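Side-chain contacts in flavin-dependent thymidylate synthase (Thermus thermophilus, PDB 6J61), which catalyses the FAD- and NADPH-dependent reductive methylation of dUMP to dTMP, with methylenetetrahydrofolate as the methyl donor: residues I74-A77 and R78-R82; E138-G141 and A142-L146; L177-F180 and L181-L185. All blocks are in the same frame, centred on the assembly; numbering follows the deposited sequence.

Interaction 1 (I74-A77 and R78-R82); sequences IFVA and RQWFR. With FAD (flavin-adenine dinucleotide), chain N; PO4 (phosphate ion), chain L.
Ile74 O accepts from Arg78 N, Val76 O from Trp80 N and Ala77 O from Phe81 N, the last pair 2.8 Å apart, and these i to i+4 bonds wind the backbone into one short helical run. On the side facing strand 165-173, Phe81 folds back on Ala77. With its CG beside the backbone N (chi1 -63°), the ring presents one face to the Ala77 carbonyl, whose O lies 3.1 Å from Phe81 CG, displaced toward the rim. At the far end of the ring, Phe81 CZ reaches Ala77 CB at 4.1 Å, and the ring of Phe168 pairs edge-to-face with that of Phe81. An alanine here, lacking the ring, would probably leave a gap beside the Ala77 carbonyl and CB and deprive Phe168 of its edge-to-face partner. The Trp80 indole, one residue earlier, meets Val76 CG1 at its edge, Trp80 CE3 lying 4.4 Å off. Elsewhere on the helix the long polar chains take over. Arg78 crosses Ile74, its CD 4.2 Å from Ile74 CG2, then bends at chi3 (68°) to bring the guanidinium into a salt bridge with Glu90 of the second subunit. Gln79 runs extended past the Phe75 carbonyl, and its NE2 donates to phosphate O1 at 2.8 Å. Beside it Arg82 offers its guanidinium edge to phosphate O3, through NH2 at 3.0 Å and more weakly through NH1; FAD O2 lies over one face of that group and Arg78 O over the opposite one. Arg82 NH2 also salt-bridges that same Glu90. Ser92, Gly93 and Arg157 of the second subunit also bind this phosphate. The ion probably comes from the crystallisation liquor, yet its setting is consistent with the predicted dUMP site shared between subunits, where Arg82 opens the ThyX motif.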
loop_
_atom_site.group_PDB
_atom_site.type_symbol
_atom_site.label_atom_id
_atom_site.label_comp_id
_atom_site.label_asym_id
_atom_site.label_seq_id
_atom_site.Cartn_x
_atom_site.Cartn_y
_atom_site.Cartn_z
ATOM N N ILE A 74 18.225 -12.828 -11.080
ATOM C CA ILE A 74 17.049 -13.111 -10.290
ATOM C C ILE A 74 17.269 -12.840 -8.806
ATOM O O ILE A 74 16.414 -12.221 -8.166
ATOM C CB ILE A 74 16.580 -14.570 -10.522
ATOM C CG1 ILE A 74 15.985 -14.685 -11.921
ATOM C CG2 ILE A 74 15.532 -14.976 -9.514
ATOM C CD1 ILE A 74 15.626 -16.111 -12.320
ATOM N N PHE A 75 18.403 -13.266 -8.250
ATOM C CA PHE A 75 18.627 -13.039 -6.821
ATOM C C PHE A 75 18.675 -11.546 -6.463
ATOM O O PHE A 75 18.421 -11.163 -5.324
ATOM C CB PHE A 75 19.887 -13.775 -6.312
ATOM C CG PHE A 75 21.183 -13.121 -6.685
ATOM C CD1 PHE A 75 21.670 -13.189 -7.985
ATOM C CD2 PHE A 75 21.924 -12.442 -5.725
ATOM C CE1 PHE A 75 22.876 -12.591 -8.324
ATOM C CE2 PHE A 75 23.131 -11.840 -6.053
ATOM C CZ PHE A 75 23.612 -11.913 -7.356
ATOM N N VAL A 76 18.992 -10.700 -7.431
ATOM C CA VAL A 76 18.987 -9.277 -7.156
ATOM C C VAL A 76 17.533 -8.804 -7.282
ATOM O O VAL A 76 17.066 -7.962 -6.503
ATOM C CB VAL A 76 19.883 -8.513 -8.141
ATOM C CG1 VAL A 76 19.625 -7.018 -8.050
ATOM C CG2 VAL A 76 21.331 -8.790 -7.812
ATOM N N ALA A 77 16.819 -9.374 -8.246
ATOM C CA ALA A 77 15.423 -9.022 -8.480
ATOM C C ALA A 77 14.547 -9.281 -7.261
ATOM O O ALA A 77 13.649 -8.497 -6.964
ATOM C CB ALA A 77 14.883 -9.790 -9.671
ATOM N N ARG A 78 14.811 -10.378 -6.558
ATOM C CA ARG A 78 14.037 -10.737 -5.380
ATOM C C ARG A 78 14.173 -9.761 -4.209
ATOM O O ARG A 78 13.210 -9.551 -3.461
ATOM C CB ARG A 78 14.390 -12.161 -4.934
ATOM C CG ARG A 78 13.728 -13.213 -5.807
ATOM C CD ARG A 78 14.236 -14.614 -5.539
ATOM N NE ARG A 78 13.855 -15.135 -4.230
ATOM C CZ ARG A 78 14.720 -15.447 -3.266
ATOM N NH1 ARG A 78 16.022 -15.283 -3.458
ATOM N NH2 ARG A 78 14.280 -15.940 -2.116
ATOM N N GLN A 79 15.357 -9.170 -4.044
ATOM C CA GLN A 79 15.575 -8.209 -2.968
ATOM C C GLN A 79 14.918 -6.917 -3.399
ATOM O O GLN A 79 14.345 -6.178 -2.603
ATOM C CB GLN A 79 17.066 -7.964 -2.765
ATOM C CG GLN A 79 17.865 -9.238 -2.749
ATOM C CD GLN A 79 19.290 -9.012 -2.325
ATOM O OE1 GLN A 79 19.950 -8.099 -2.814
ATOM N NE2 GLN A 79 19.781 -9.850 -1.414
ATOM N N TRP A 80 15.010 -6.654 -4.686
ATOM C CA TRP A 80 14.424 -5.464 -5.231
ATOM C C TRP A 80 12.905 -5.505 -5.063
ATOM O O TRP A 80 12.280 -4.491 -4.737
ATOM C CB TRP A 80 14.776 -5.358 -6.713
ATOM C CG TRP A 80 14.674 -3.978 -7.280
ATOM C CD1 TRP A 80 13.657 -3.078 -7.100
ATOM C CD2 TRP A 80 15.609 -3.356 -8.161
ATOM N NE1 TRP A 80 13.905 -1.929 -7.821
ATOM C CE2 TRP A 80 15.097 -2.075 -8.481
ATOM C CE3 TRP A 80 16.826 -3.755 -8.717
ATOM C CZ2 TRP A 80 15.767 -1.196 -9.331
ATOM C CZ3 TRP A 80 17.488 -2.879 -9.567
ATOM C CH2 TRP A 80 16.959 -1.617 -9.865
ATOM N N PHE A 81 12.311 -6.676 -5.275
ATOM C CA PHE A 81 10.861 -6.802 -5.188
ATOM C C PHE A 81 10.296 -6.790 -3.772
ATOM O O PHE A 81 9.081 -6.736 -3.594
ATOM C CB PHE A 81 10.381 -8.050 -5.949
ATOM C CG PHE A 81 10.659 -8.007 -7.431
ATOM C CD1 PHE A 81 11.261 -6.892 -8.019
ATOM C CD2 PHE A 81 10.349 -9.097 -8.241
ATOM C CE1 PHE A 81 11.552 -6.867 -9.394
ATOM C CE2 PHE A 81 10.637 -9.079 -9.614
ATOM C CZ PHE A 81 11.239 -7.963 -10.186
ATOM N N ARG A 82 11.176 -6.830 -2.774
ATOM C CA ARG A 82 10.753 -6.787 -1.374
ATOM C C ARG A 82 10.080 -5.449 -1.103
ATOM O O ARG A 82 9.391 -5.287 -0.100
ATOM C CB ARG A 82 11.954 -6.939 -0.433
ATOM C CG ARG A 82 12.541 -8.340 -0.366
ATOM C CD ARG A 82 11.565 -9.322 0.265
ATOM N NE ARG A 82 11.977 -10.717 0.090
ATOM C CZ ARG A 82 13.145 -11.208 0.485
ATOM N NH1 ARG A 82 14.029 -10.419 1.086
ATOM N NH2 ARG A 82 13.430 -12.485 0.271
HETATM P PA FAD N . 8.527 -0.972 0.824
HETATM O O1A FAD N . 8.184 -2.381 0.513
HETATM O O2A FAD N . 8.636 -0.130 -0.553
HETATM O O5B FAD N . 7.360 -0.355 1.736
HETATM C C5B FAD N . 7.749 0.938 2.207
HETATM C C4B FAD N . 6.823 1.288 3.366
HETATM O O4B FAD N . 5.461 1.326 2.886
HETATM C C3B FAD N . 6.869 0.217 4.441
HETATM O O3B FAD N . 7.900 0.425 5.407
HETATM C C2B FAD N . 5.473 0.260 5.044
HETATM O O2B FAD N . 5.420 1.227 6.101
HETATM C C1B FAD N . 4.572 0.633 3.836
HETATM N N9A FAD N . 3.923 -0.547 3.187
HETATM C C8A FAD N . 3.994 -0.883 1.855
HETATM N N7A FAD N . 3.312 -1.968 1.612
HETATM C C5A FAD N . 2.750 -2.413 2.755
HETATM C C6A FAD N . 1.918 -3.518 3.108
HETATM N N6A FAD N . 1.516 -4.428 2.148
HETATM N N1A FAD N . 1.529 -3.659 4.396
HETATM C C2A FAD N . 1.909 -2.786 5.342
HETATM N N3A FAD N . 2.692 -1.733 5.057
HETATM C C4A FAD N . 3.131 -1.510 3.795
HETATM N N1 FAD N . 13.583 -9.630 4.551
HETATM C C2 FAD N . 13.362 -10.940 4.746
HETATM O O2 FAD N . 12.365 -11.438 4.252
HETATM N N3 FAD N . 14.191 -11.734 5.468
HETATM C C4 FAD N . 15.338 -11.244 6.062
HETATM O O4 FAD N . 16.073 -11.974 6.711
HETATM C C4X FAD N . 15.642 -9.786 5.886
HETATM N N5 FAD N . 16.713 -9.196 6.415
HETATM C C5X FAD N . 16.966 -7.866 6.244
HETATM C C6 FAD N . 18.133 -7.276 6.843
HETATM C C7 FAD N . 18.402 -5.919 6.678
HETATM C C7M FAD N . 19.645 -5.341 7.329
HETATM C C8 FAD N . 17.518 -5.089 5.905
HETATM C C8M FAD N . 17.795 -3.613 5.717
HETATM C C9 FAD N . 16.370 -5.638 5.308
HETATM C C9A FAD N . 16.062 -7.032 5.460
HETATM N N10 FAD N . 14.896 -7.627 4.869
HETATM C C10 FAD N . 14.662 -8.993 5.067
HETATM C "C1'" FAD N . 13.932 -6.846 4.053
HETATM C "C2'" FAD N . 12.954 -5.984 4.894
HETATM O "O2'" FAD N . 12.261 -6.786 5.853
HETATM C "C3'" FAD N . 11.937 -5.281 3.960
HETATM O "O3'" FAD N . 11.089 -6.260 3.334
HETATM C "C4'" FAD N . 12.665 -4.441 2.862
HETATM O "O4'" FAD N . 13.787 -3.733 3.424
HETATM C "C5'" FAD N . 11.700 -3.431 2.243
HETATM O "O5'" FAD N . 11.544 -2.350 3.160
HETATM P P FAD N . 10.066 -1.725 3.007
HETATM O O1P FAD N . 9.037 -2.802 3.081
HETATM O O2P FAD N . 9.866 -0.683 4.205
HETATM O O3P FAD N . 9.997 -0.908 1.567
HETATM P P PO4 L . 17.839 -12.675 0.233
HETATM O O1 PO4 L . 18.523 -12.338 -1.042
HETATM O O2 PO4 L . 17.940 -14.137 0.473
HETATM O O3 PO4 L . 16.411 -12.287 0.144
HETATM O O4 PO4 L . 18.480 -11.937 1.352
#

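Interaction 2 (E138-G141 and A142-L146); sequences EAYG and AYRAL
Tyr140 is overlapped by its neighbour one turn on, Tyr143, whose CD2 comes in over one face of the ring, 3.8 Å from Tyr140 CE1. The two rings meet obliquely, with centroids 5.5 Å apart and planes at 55°. Both chains leave the helix with CG anti to the backbone N (chi1 -159° for Tyr140), which sends both rings off the same side of the helix, where they cross. Arg144 approaches Tyr140 from another direction, at the ring's edge. Its chain is extended from CG to NE and passes the ring so that Arg144 NE lies 3.1 Å from Tyr140 CE2, and Arg144 CD lies 3.7 Å from the same carbon. With the guanidinium plane turned well away from the ring plane, this is an edge contact, unlike a cation laid over a face. Under the side chains four i to i+4 bonds hold the backbone, among them Ala142 N to Glu138 O at 2.7 Å and Ala145 N to Gly141 O at 2.9 Å. The hydroxyls are satisfied farther off: Tyr140 OH bonds to Leu98 O and Tyr143 OH to Leu98 N, so the tyrosine pair grips both backbone polar atoms of a single residue. Tyr143 also packs on Arg157 and Leu160. All this lies in the middle and second half of helix 132-148, whose small residues Ala139 and Ala142 pack against Val135 and Leu131 of the second subunit, while its tyrosines bear on the loop around Leu98 and on the chain just beyond helix 153-156.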
loop_
_atom_site.group_PDB
_atom_site.type_symbol
_atom_site.label_atom_id
_atom_site.label_comp_id
_atom_site.label_asym_id
_atom_site.label_seq_id
_atom_site.Cartn_x
_atom_site.Cartn_y
_atom_site.Cartn_z
ATOM N N GLU A 138 25.565 -27.092 -17.119
ATOM C CA GLU A 138 24.769 -28.294 -16.892
ATOM C C GLU A 138 23.306 -27.877 -16.845
ATOM O O GLU A 138 22.471 -28.381 -17.603
ATOM C CB GLU A 138 25.161 -28.960 -15.563
ATOM C CG GLU A 138 26.617 -29.413 -15.482
ATOM C CD GLU A 138 26.949 -30.501 -16.490
ATOM O OE1 GLU A 138 28.138 -30.646 -16.854
ATOM O OE2 GLU A 138 26.022 -31.221 -16.914
ATOM N N ALA A 139 23.017 -26.930 -15.956
ATOM C CA ALA A 139 21.669 -26.422 -15.771
ATOM C C ALA A 139 21.053 -25.910 -17.064
ATOM O O ALA A 139 19.923 -26.271 -17.385
ATOM C CB ALA A 139 21.668 -25.325 -14.718
ATOM N N TYR A 140 21.760 -25.073 -17.813
ATOM C CA TYR A 140 21.152 -24.593 -19.048
ATOM C C TYR A 140 21.024 -25.765 -20.010
ATOM O O TYR A 140 20.181 -25.756 -20.910
ATOM C CB TYR A 140 21.962 -23.482 -19.706
ATOM C CG TYR A 140 21.111 -22.676 -20.652
ATOM C CD1 TYR A 140 20.226 -21.724 -20.167
ATOM C CD2 TYR A 140 21.134 -22.910 -22.030
ATOM C CE1 TYR A 140 19.375 -21.018 -21.024
ATOM C CE2 TYR A 140 20.286 -22.210 -22.900
ATOM C CZ TYR A 140 19.409 -21.267 -22.383
ATOM O OH TYR A 140 18.555 -20.569 -23.209
ATOM N N GLY A 141 21.868 -26.777 -19.809
ATOM C CA GLY A 141 21.815 -27.959 -20.648
ATOM C C GLY A 141 20.513 -28.678 -20.359
ATOM O O GLY A 141 19.745 -28.999 -21.271
ATOM N N ALA A 142 20.264 -28.912 -19.072
ATOM C CA ALA A 142 19.049 -29.576 -18.616
ATOM C C ALA A 142 17.817 -28.819 -19.111
ATOM O O ALA A 142 16.862 -29.411 -19.602
ATOM C CB ALA A 142 19.048 -29.657 -17.099
ATOM N N TYR A 143 17.848 -27.504 -18.983
ATOM C CA TYR A 143 16.743 -26.674 -19.431
ATOM C C TYR A 143 16.438 -26.913 -20.912
ATOM O O TYR A 143 15.281 -27.097 -21.291
ATOM C CB TYR A 143 17.089 -25.209 -19.217
ATOM C CG TYR A 143 16.035 -24.255 -19.708
ATOM C CD1 TYR A 143 14.750 -24.267 -19.160
ATOM C CD2 TYR A 143 16.336 -23.296 -20.679
ATOM C CE1 TYR A 143 13.789 -23.334 -19.563
ATOM C CE2 TYR A 143 15.386 -22.362 -21.087
ATOM C CZ TYR A 143 14.117 -22.385 -20.520
ATOM O OH TYR A 143 13.190 -21.444 -20.890
ATOM N N ARG A 144 17.478 -26.894 -21.746
ATOM C CA ARG A 144 17.311 -27.125 -23.183
ATOM C C ARG A 144 16.763 -28.526 -23.436
ATOM O O ARG A 144 15.786 -28.698 -24.166
ATOM C CB ARG A 144 18.650 -26.953 -23.915
ATOM C CG ARG A 144 18.954 -25.518 -24.357
ATOM C CD ARG A 144 20.387 -25.379 -24.871
ATOM N NE ARG A 144 20.688 -24.031 -25.363
ATOM C CZ ARG A 144 20.173 -23.504 -26.472
ATOM N NH1 ARG A 144 19.325 -24.212 -27.212
ATOM N NH2 ARG A 144 20.517 -22.275 -26.849
ATOM N N ALA A 145 17.399 -29.521 -22.825
ATOM C CA ALA A 145 16.982 -30.909 -22.959
ATOM C C ALA A 145 15.493 -31.038 -22.647
ATOM O O ALA A 145 14.711 -31.506 -23.482
ATOM C CB ALA A 145 17.789 -31.781 -22.012
ATOM N N LEU A 146 15.113 -30.617 -21.442
ATOM C CA LEU A 146 13.723 -30.668 -21.001
ATOM C C LEU A 146 12.781 -30.049 -22.022
ATOM O O LEU A 146 11.735 -30.617 -22.332
ATOM C CB LEU A 146 13.561 -29.929 -19.677
ATOM C CG LEU A 146 14.125 -30.595 -18.430
ATOM C CD1 LEU A 146 14.208 -29.567 -17.320
ATOM C CD2 LEU A 146 13.246 -31.764 -18.031
#

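Interaction 3 (L177-F180 and L181-L185); sequences LFHF and LKLRL. With FAD (flavin-adenine dinucleotide), chain N; PO4 (phosphate ion), chain F.
Phe180 carries Arg184 CG over one face of its ring, a CH-pi contact with CG 3.8 Å from the ring centroid and 28° off the normal; the closest ring carbon, Phe180 CE1, is 3.4 Å from Arg184 CG. Trp80 stacks on the opposite face, and His83 pairs edge-to-face with the Phe180 ring. The His179 imidazole has the FAD at its edge, where NE2 donates to FAD O2P at 3.2 Å, while Leu183 CD1 comes in obliquely, 3.5 Å from His179 NE2. Leu183 also reaches the flavin, its CD2 4.1 Å from FAD C8M. The Arg184 guanidinium meets a second phosphate ion, distinct from the one bound by Gln79 and probably also from the crystallisation liquor, edge-on and in plane, but the bond from NH1 to phosphate O1 is weak at 3.4 Å; its firmer partner is His83, which takes NE. A bend at chi2 (-59°) lets the aliphatic part cover Phe180 before the charged end turns toward the pocket. Away from the cofactor, Phe178 CD1 and Leu181 CD1 pack loosely at 4.4 Å, and Phe178 stacks on Phe215. The helix has an apolar side, with Phe178 and Leu181 on helix 209-220, and a side turned to the FAD and phosphate: Phe180 and His83 are placed to fix the Arg184 side chain, predicted to take part in ionising N3 of dUMP, and His179 ties the same turns to the FAD.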
loop_
_atom_site.group_PDB
_atom_site.type_symbol
_atom_site.label_atom_id
_atom_site.label_comp_id
_atom_site.label_asym_id
_atom_site.label_seq_id
_atom_site.Cartn_x
_atom_site.Cartn_y
_atom_site.Cartn_z
ATOM N N LEU A 177 11.282 6.045 -3.820
ATOM C CA LEU A 177 12.505 5.712 -4.515
ATOM C C LEU A 177 13.653 6.134 -3.604
ATOM O O LEU A 177 14.667 5.461 -3.536
ATOM C CB LEU A 177 12.559 6.436 -5.868
ATOM C CG LEU A 177 13.752 6.183 -6.796
ATOM C CD1 LEU A 177 13.965 4.690 -6.997
ATOM C CD2 LEU A 177 13.511 6.880 -8.122
ATOM N N PHE A 178 13.489 7.246 -2.892
ATOM C CA PHE A 178 14.531 7.702 -1.966
ATOM C C PHE A 178 14.695 6.666 -0.857
ATOM O O PHE A 178 15.810 6.378 -0.407
ATOM C CB PHE A 178 14.164 9.050 -1.333
ATOM C CG PHE A 178 14.500 10.245 -2.189
ATOM C CD1 PHE A 178 15.671 10.284 -2.921
ATOM C CD2 PHE A 178 13.655 11.352 -2.222
ATOM C CE1 PHE A 178 16.002 11.409 -3.680
ATOM C CE2 PHE A 178 13.979 12.478 -2.971
ATOM C CZ PHE A 178 15.157 12.507 -3.702
ATOM N N HIS A 179 13.566 6.124 -0.415
ATOM C CA HIS A 179 13.550 5.097 0.612
ATOM C C HIS A 179 14.394 3.922 0.103
ATOM O O HIS A 179 15.283 3.423 0.794
ATOM C CB HIS A 179 12.110 4.645 0.853
ATOM C CG HIS A 179 11.966 3.611 1.925
ATOM N ND1 HIS A 179 12.127 3.898 3.264
ATOM C CD2 HIS A 179 11.655 2.294 1.857
ATOM C CE1 HIS A 179 11.917 2.803 3.974
ATOM N NE2 HIS A 179 11.629 1.816 3.146
ATOM N N PHE A 180 14.106 3.500 -1.123
ATOM C CA PHE A 180 14.806 2.395 -1.778
ATOM C C PHE A 180 16.313 2.637 -1.812
ATOM O O PHE A 180 17.118 1.747 -1.511
ATOM C CB PHE A 180 14.279 2.237 -3.214
ATOM C CG PHE A 180 15.050 1.250 -4.042
ATOM C CD1 PHE A 180 14.916 -0.111 -3.829
ATOM C CD2 PHE A 180 15.919 1.686 -5.025
ATOM C CE1 PHE A 180 15.634 -1.024 -4.582
ATOM C CE2 PHE A 180 16.641 0.780 -5.780
ATOM C CZ PHE A 180 16.496 -0.580 -5.556
ATOM N N LEU A 181 16.685 3.849 -2.190
ATOM C CA LEU A 181 18.079 4.224 -2.286
ATOM C C LEU A 181 18.780 4.229 -0.939
ATOM O O LEU A 181 19.910 3.766 -0.834
ATOM C CB LEU A 181 18.183 5.586 -2.947
ATOM C CG LEU A 181 17.761 5.589 -4.415
ATOM C CD1 LEU A 181 17.790 7.020 -4.964
ATOM C CD2 LEU A 181 18.700 4.700 -5.198
ATOM N N LYS A 182 18.107 4.750 0.085
ATOM C CA LYS A 182 18.657 4.799 1.433
ATOM C C LYS A 182 18.988 3.394 1.924
ATOM O O LYS A 182 20.012 3.185 2.570
ATOM C CB LYS A 182 17.658 5.463 2.385
ATOM C CG LYS A 182 18.069 5.482 3.854
ATOM C CD LYS A 182 19.400 6.198 4.064
ATOM C CE LYS A 182 19.895 6.088 5.519
ATOM N NZ LYS A 182 21.284 6.615 5.713
ATOM N N LEU A 183 18.127 2.431 1.610
ATOM C CA LEU A 183 18.344 1.049 2.022
ATOM C C LEU A 183 19.320 0.273 1.144
ATOM O O LEU A 183 20.178 -0.440 1.649
ATOM C CB LEU A 183 17.017 0.296 2.067
ATOM C CG LEU A 183 16.101 0.664 3.235
ATOM C CD1 LEU A 183 14.708 0.089 3.001
ATOM C CD2 LEU A 183 16.710 0.151 4.537
ATOM N N ARG A 184 19.199 0.416 -0.170
ATOM C CA ARG A 184 20.066 -0.316 -1.075
ATOM C C ARG A 184 21.414 0.335 -1.330
ATOM O O ARG A 184 22.308 -0.270 -1.931
ATOM C CB ARG A 184 19.333 -0.559 -2.382
ATOM C CG ARG A 184 18.031 -1.282 -2.161
ATOM C CD ARG A 184 18.249 -2.623 -1.473
ATOM N NE ARG A 184 16.974 -3.218 -1.099
ATOM C CZ ARG A 184 16.837 -4.404 -0.521
ATOM N NH1 ARG A 184 17.901 -5.137 -0.251
ATOM N NH2 ARG A 184 15.629 -4.848 -0.201
ATOM N N LEU A 185 21.564 1.572 -0.881
ATOM C CA LEU A 185 22.831 2.268 -1.029
ATOM C C LEU A 185 23.644 1.989 0.246
ATOM O O LEU A 185 24.865 2.096 0.257
ATOM C CB LEU A 185 22.580 3.767 -1.212
ATOM C CG LEU A 185 23.171 4.467 -2.441
ATOM C CD1 LEU A 185 23.408 3.486 -3.575
ATOM C CD2 LEU A 185 22.232 5.584 -2.881
HETATM P PA FAD N . 8.527 -0.972 0.824
HETATM O O1A FAD N . 8.184 -2.381 0.513
HETATM O O2A FAD N . 8.636 -0.130 -0.553
HETATM O O5B FAD N . 7.360 -0.355 1.736
HETATM C C5B FAD N . 7.749 0.938 2.207
HETATM C C4B FAD N . 6.823 1.288 3.366
HETATM O O4B FAD N . 5.461 1.326 2.886
HETATM C C3B FAD N . 6.869 0.217 4.441
HETATM O O3B FAD N . 7.900 0.425 5.407
HETATM C C2B FAD N . 5.473 0.260 5.044
HETATM O O2B FAD N . 5.420 1.227 6.101
HETATM C C1B FAD N . 4.572 0.633 3.836
HETATM N N9A FAD N . 3.923 -0.547 3.187
HETATM C C8A FAD N . 3.994 -0.883 1.855
HETATM N N7A FAD N . 3.312 -1.968 1.612
HETATM C C5A FAD N . 2.750 -2.413 2.755
HETATM C C6A FAD N . 1.918 -3.518 3.108
HETATM N N6A FAD N . 1.516 -4.428 2.148
HETATM N N1A FAD N . 1.529 -3.659 4.396
HETATM C C2A FAD N . 1.909 -2.786 5.342
HETATM N N3A FAD N . 2.692 -1.733 5.057
HETATM C C4A FAD N . 3.131 -1.510 3.795
HETATM N N1 FAD N . 13.583 -9.630 4.551
HETATM C C2 FAD N . 13.362 -10.940 4.746
HETATM O O2 FAD N . 12.365 -11.438 4.252
HETATM N N3 FAD N . 14.191 -11.734 5.468
HETATM C C4 FAD N . 15.338 -11.244 6.062
HETATM O O4 FAD N . 16.073 -11.974 6.711
HETATM C C4X FAD N . 15.642 -9.786 5.886
HETATM N N5 FAD N . 16.713 -9.196 6.415
HETATM C C5X FAD N . 16.966 -7.866 6.244
HETATM C C6 FAD N . 18.133 -7.276 6.843
HETATM C C7 FAD N . 18.402 -5.919 6.678
HETATM C C7M FAD N . 19.645 -5.341 7.329
HETATM C C8 FAD N . 17.518 -5.089 5.905
HETATM C C8M FAD N . 17.795 -3.613 5.717
HETATM C C9 FAD N . 16.370 -5.638 5.308
HETATM C C9A FAD N . 16.062 -7.032 5.460
HETATM N N10 FAD N . 14.896 -7.627 4.869
HETATM C C10 FAD N . 14.662 -8.993 5.067
HETATM C "C1'" FAD N . 13.932 -6.846 4.053
HETATM C "C2'" FAD N . 12.954 -5.984 4.894
HETATM O "O2'" FAD N . 12.261 -6.786 5.853
HETATM C "C3'" FAD N . 11.937 -5.281 3.960
HETATM O "O3'" FAD N . 11.089 -6.260 3.334
HETATM C "C4'" FAD N . 12.665 -4.441 2.862
HETATM O "O4'" FAD N . 13.787 -3.733 3.424
HETATM C "C5'" FAD N . 11.700 -3.431 2.243
HETATM O "O5'" FAD N . 11.544 -2.350 3.160
HETATM P P FAD N . 10.066 -1.725 3.007
HETATM O O1P FAD N . 9.037 -2.802 3.081
HETATM O O2P FAD N . 9.866 -0.683 4.205
HETATM O O3P FAD N . 9.997 -0.908 1.567
HETATM P P PO4 F . 16.798 -9.101 1.368
HETATM O O1 PO4 F . 18.006 -8.236 1.261
HETATM O O2 PO4 F . 17.016 -10.126 2.421
HETATM O O3 PO4 F . 16.550 -9.767 0.066
HETATM O O4 PO4 F . 15.623 -8.273 1.726
#

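Overall arrangement
Along the chain the three contacts follow in series, each within one helix. Interactions 1 and 3, on helices 74-80 and 174-184, have centres 14 Å apart and touch, Trp80 against Phe180, with Arg184 NH2 3.0 Å from Gln79 O. Each helix follows directly on a strand of the antiparallel sheet, 65-73 and 165-173, which are neighbours in it. Both contacts reach the same FAD, so together they probably form part of the FAD- and dUMP-binding pocket. Interaction 2, on helix 132-148, stands apart, its centre 24 Å from that of interaction 1 and 37 Å from that of interaction 3. Like interaction 1, it meets the second subunit, and Tyr143 packs on Arg157, predicted to bind dUMP.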